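Local coordinates for beta-N-acetylglucosaminidase-like protein Glycoside hydrolase family 20 (Flavobacterium johnsoniae, PDB 6YHH) that probably hydrolyses terminal beta-linked N-acetylglucosamine residues from chitin-derived oligosaccharides, as a glycoside hydrolase family 20 chitobiase, at residues Y404-D415 with R442-W451. Numbering follows the deposited sequence.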
loop_
_atom_site.group_PDB
_atom_site.type_symbol
_atom_site.label_atom_id
_atom_site.label_comp_id
_atom_site.label_asym_id
_atom_site.label_seq_id
_atom_site.Cartn_x
_atom_site.Cartn_y
_atom_site.Cartn_z
ATOM N N TYR A 404 35.654 21.577 4.365
ATOM C CA TYR A 404 34.349 21.096 4.822
ATOM C C TYR A 404 33.967 19.780 4.175
ATOM O O TYR A 404 34.128 19.579 2.970
ATOM C CB TYR A 404 33.259 22.112 4.506
ATOM C CG TYR A 404 33.444 23.460 5.109
ATOM C CD1 TYR A 404 34.212 24.423 4.471
ATOM C CD2 TYR A 404 32.849 23.804 6.340
ATOM C CE1 TYR A 404 34.412 25.671 5.029
ATOM C CE2 TYR A 404 33.007 25.071 6.880
ATOM C CZ TYR A 404 33.811 25.973 6.226
ATOM O OH TYR A 404 33.972 27.219 6.827
ATOM N N LYS A 405 33.504 18.843 4.995
ATOM C CA LYS A 405 32.949 17.606 4.468
ATOM C C LYS A 405 31.654 17.911 3.740
ATOM O O LYS A 405 30.960 18.813 4.184
ATOM C CB LYS A 405 32.647 16.653 5.563
ATOM C CG LYS A 405 33.878 16.221 6.317
ATOM C CD LYS A 405 33.665 15.162 7.348
ATOM C CE LYS A 405 32.821 15.593 8.538
ATOM N NZ LYS A 405 33.487 16.770 9.199
ATOM N N THR A 406 31.435 17.221 2.629
ATOM C CA THR A 406 30.327 17.590 1.726
ATOM C C THR A 406 29.553 16.364 1.245
ATOM O O THR A 406 30.124 15.342 1.052
ATOM C CB THR A 406 30.884 18.401 0.539
ATOM O OG1 THR A 406 31.508 19.612 1.056
ATOM C CG2 THR A 406 29.850 18.906 -0.338
ATOM N N VAL A 407 28.272 16.571 0.966
ATOM C CA VAL A 407 27.409 15.574 0.331
ATOM C C VAL A 407 26.800 16.228 -0.881
ATOM O O VAL A 407 26.346 17.374 -0.798
ATOM C CB VAL A 407 26.242 15.163 1.320
ATOM C CG1 VAL A 407 25.233 14.238 0.635
ATOM C CG2 VAL A 407 26.795 14.451 2.542
ATOM N N LEU A 408 26.810 15.515 -2.018
ATOM C CA LEU A 408 26.291 16.020 -3.270
ATOM C C LEU A 408 24.824 15.575 -3.439
ATOM O O LEU A 408 24.495 14.377 -3.477
ATOM C CB LEU A 408 27.098 15.554 -4.432
ATOM C CG LEU A 408 26.684 16.208 -5.737
ATOM C CD1 LEU A 408 26.856 17.716 -5.752
ATOM C CD2 LEU A 408 27.274 15.618 -7.021
ATOM N N SER A 409 23.927 16.546 -3.550
ATOM C CA SER A 409 22.558 16.315 -4.092
ATOM C C SER A 409 22.266 16.964 -5.446
ATOM O O SER A 409 21.368 16.468 -6.153
ATOM C CB SER A 409 21.431 16.643 -3.074
ATOM O OG SER A 409 21.454 15.648 -2.067
ATOM N N ASN A 410 22.983 18.019 -5.810
ATOM C CA ASN A 410 22.840 18.574 -7.145
ATOM C C ASN A 410 23.014 17.460 -8.194
ATOM O O ASN A 410 23.964 16.650 -8.054
ATOM C CB ASN A 410 23.941 19.617 -7.438
ATOM C CG ASN A 410 23.717 20.301 -8.774
ATOM O OD1 ASN A 410 24.383 19.989 -9.790
ATOM N ND2 ASN A 410 22.623 21.077 -8.829
ATOM N N GLY A 411 22.100 17.402 -9.162
ATOM C CA GLY A 411 22.100 16.371 -10.212
ATOM C C GLY A 411 21.415 15.067 -9.834
ATOM O O GLY A 411 21.334 14.136 -10.639
ATOM N N PHE A 412 20.898 14.994 -8.574
ATOM C CA PHE A 412 20.112 13.860 -8.081
ATOM C C PHE A 412 18.696 14.366 -7.607
ATOM O O PHE A 412 18.066 13.750 -6.718
ATOM C CB PHE A 412 20.800 13.189 -6.895
ATOM C CG PHE A 412 22.166 12.571 -7.181
ATOM C CD1 PHE A 412 22.399 11.761 -8.273
ATOM C CD2 PHE A 412 23.204 12.727 -6.275
ATOM C CE1 PHE A 412 23.618 11.098 -8.424
ATOM C CE2 PHE A 412 24.420 12.124 -6.467
ATOM C CZ PHE A 412 24.645 11.291 -7.547
ATOM N N TYR A 413 18.198 15.365 -8.323
ATOM C CA TYR A 413 16.868 15.953 -8.034
ATOM C C TYR A 413 15.801 15.156 -8.789
ATOM O O TYR A 413 15.235 15.622 -9.778
ATOM C CB TYR A 413 16.844 17.444 -8.345
ATOM C CG TYR A 413 17.309 18.254 -7.147
ATOM C CD1 TYR A 413 18.554 18.022 -6.577
ATOM C CD2 TYR A 413 16.485 19.200 -6.552
ATOM C CE1 TYR A 413 18.946 18.716 -5.437
ATOM C CE2 TYR A 413 16.922 19.958 -5.453
ATOM C CZ TYR A 413 18.096 19.620 -4.860
ATOM O OH TYR A 413 18.447 20.264 -3.695
ATOM N N ILE A 414 15.493 13.967 -8.260
ATOM C CA ILE A 414 14.584 12.989 -8.922
ATOM C C ILE A 414 13.142 13.548 -9.038
ATOM O O ILE A 414 12.388 13.135 -9.902
ATOM C CB ILE A 414 14.576 11.646 -8.143
ATOM C CG1 ILE A 414 14.463 11.818 -6.655
ATOM C CG2 ILE A 414 15.845 10.886 -8.365
ATOM C CD1 ILE A 414 14.156 10.540 -5.900
ATOM N N ASP A 415 12.767 14.531 -8.196
ATOM C CA ASP A 415 11.463 15.109 -8.300
ATOM C C ASP A 415 11.200 15.848 -9.571
ATOM O O ASP A 415 10.029 16.038 -9.935
ATOM C CB ASP A 415 11.216 16.042 -7.089
ATOM C CG ASP A 415 12.163 17.196 -7.069
ATOM O OD1 ASP A 415 13.379 16.934 -7.109
ATOM O OD2 ASP A 415 11.711 18.386 -7.000
ATOM N N ARG A 442 36.962 14.257 1.821
ATOM C CA ARG A 442 35.869 15.093 2.352
ATOM C C ARG A 442 34.564 14.883 1.579
ATOM O O ARG A 442 33.558 15.383 2.035
ATOM C CB ARG A 442 36.248 16.575 2.292
ATOM C CG ARG A 442 37.265 16.958 3.377
ATOM C CD ARG A 442 37.693 18.419 3.301
ATOM N NE ARG A 442 38.922 18.522 4.093
ATOM C CZ ARG A 442 40.065 19.085 3.688
ATOM N NH1 ARG A 442 40.235 19.733 2.535
ATOM N NH2 ARG A 442 41.108 18.969 4.511
ATOM N N ILE A 443 34.591 14.280 0.387
ATOM C CA ILE A 443 33.363 13.994 -0.329
ATOM C C ILE A 443 32.728 12.751 0.284
ATOM O O ILE A 443 33.145 11.584 0.057
ATOM C CB ILE A 443 33.621 13.810 -1.813
ATOM C CG1 ILE A 443 34.259 15.068 -2.410
ATOM C CG2 ILE A 443 32.323 13.552 -2.559
ATOM C CD1 ILE A 443 34.852 14.911 -3.807
ATOM N N LEU A 444 31.793 12.970 1.157
ATOM C CA LEU A 444 31.220 11.843 1.906
ATOM C C LEU A 444 30.372 10.946 0.988
ATOM O O LEU A 444 30.252 9.736 1.230
ATOM C CB LEU A 444 30.315 12.315 3.071
ATOM C CG LEU A 444 31.018 13.153 4.102
ATOM C CD1 LEU A 444 30.103 13.640 5.215
ATOM C CD2 LEU A 444 32.163 12.362 4.718
ATOM N N GLY A 445 29.723 11.530 -0.023
ATOM C CA GLY A 445 28.867 10.758 -0.893
ATOM C C GLY A 445 27.783 11.619 -1.495
ATOM O O GLY A 445 27.998 12.813 -1.778
ATOM N N GLY A 446 26.618 11.015 -1.741
ATOM C CA GLY A 446 25.534 11.752 -2.417
ATOM C C GLY A 446 24.191 11.315 -1.901
ATOM O O GLY A 446 24.075 10.314 -1.177
ATOM N N GLU A 447 23.184 12.082 -2.326
ATOM C CA GLU A 447 21.846 11.809 -1.939
ATOM C C GLU A 447 20.811 12.234 -2.974
ATOM O O GLU A 447 20.810 13.392 -3.396
ATOM C CB GLU A 447 21.670 12.522 -0.635
ATOM C CG GLU A 447 20.387 12.414 0.010
ATOM C CD GLU A 447 20.453 13.148 1.383
ATOM O OE1 GLU A 447 19.781 14.189 1.491
ATOM O OE2 GLU A 447 21.147 12.683 2.339
ATOM N N ALA A 448 19.935 11.302 -3.294
ATOM C CA ALA A 448 18.738 11.594 -4.145
ATOM C C ALA A 448 17.768 12.370 -3.274
ATOM O O ALA A 448 17.565 11.986 -2.084
ATOM C CB ALA A 448 18.113 10.316 -4.644
ATOM N N THR A 449 17.172 13.425 -3.819
ATOM C CA THR A 449 16.239 14.237 -3.049
ATOM C C THR A 449 14.835 14.165 -3.612
ATOM O O THR A 449 14.555 14.713 -4.663
ATOM C CB THR A 449 16.615 15.725 -2.973
ATOM O OG1 THR A 449 16.699 16.291 -4.316
ATOM C CG2 THR A 449 17.929 15.918 -2.259
ATOM N N MET A 450 13.935 13.502 -2.907
ATOM C CA MET A 450 12.526 13.447 -3.303
ATOM C C MET A 450 11.675 14.496 -2.624
ATOM O O MET A 450 11.041 14.257 -1.571
ATOM C CB MET A 450 11.885 12.089 -3.084
ATOM C CG MET A 450 10.499 12.010 -3.762
ATOM S SD MET A 450 10.566 12.291 -5.542
ATOM C CE MET A 450 8.861 12.803 -5.802
ATOM N N TRP A 451 11.730 15.688 -3.187
ATOM C CA TRP A 451 10.833 16.795 -2.879
ATOM C C TRP A 451 9.391 16.412 -3.303
ATOM O O TRP A 451 9.203 15.771 -4.335
ATOM C CB TRP A 451 11.263 18.057 -3.515
ATOM C CG TRP A 451 12.667 18.442 -3.203
ATOM C CD1 TRP A 451 13.765 18.244 -3.982
ATOM C CD2 TRP A 451 13.161 18.877 -1.936
ATOM N NE1 TRP A 451 14.922 18.626 -3.304
ATOM C CE2 TRP A 451 14.569 18.961 -2.035
ATOM C CE3 TRP A 451 12.561 19.174 -0.743
ATOM C CZ2 TRP A 451 15.359 19.473 -1.000
ATOM C CZ3 TRP A 451 13.328 19.678 0.282
ATOM C CH2 TRP A 451 14.695 19.812 0.170
#
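Tyr413, in the loop that follows strand 406-408, meets Trp451, just past the end of strand 443-450; the two are neighbouring parallel strands of the TIM-barrel catalytic domain. Four backbone bonds join them, from Thr406 N to Arg442 O at one end to Glu447 N to Leu408 O at the other. Beyond the type II turn from Ser409 to Phe412, one further bond, Thr449 N to Phe412 O at 3.1 Å, ties the loop to the strand.

Ser409 OG grips Glu447 O at 2.7 Å, and His381 NE2 is a second partner of this hydroxyl. Glu447 OE1 bonds to His179 ND1 and OE2 to Trp146 NE1, so each carboxylate oxygen has a partner outside the two segments. Thr449, with OG1 placed between the backbone N and the carbonyl carbon (chi1 58°), sets that oxygen 3.3 Å above the centre of the Tyr413 ring. Trp451 approaches the same ring obliquely, its five-membered ring 36° from the tyrosine plane and NE1 3.2 Å from Tyr413 CE2. Its indole also packs edge-to-face with His181, and its side chain lies about 7 Å from that of Glu317, the predicted proton donor, consistent with a place in the active-site pocket. Ile414 CD1 meets Met450 CB at 3.9 Å, the side chains crossing at about a right angle. At the indole edge, near its plane, Asp415 OD1 lies 3.4 Å from Trp451 CD1, the carboxylate turned 69° from the ring.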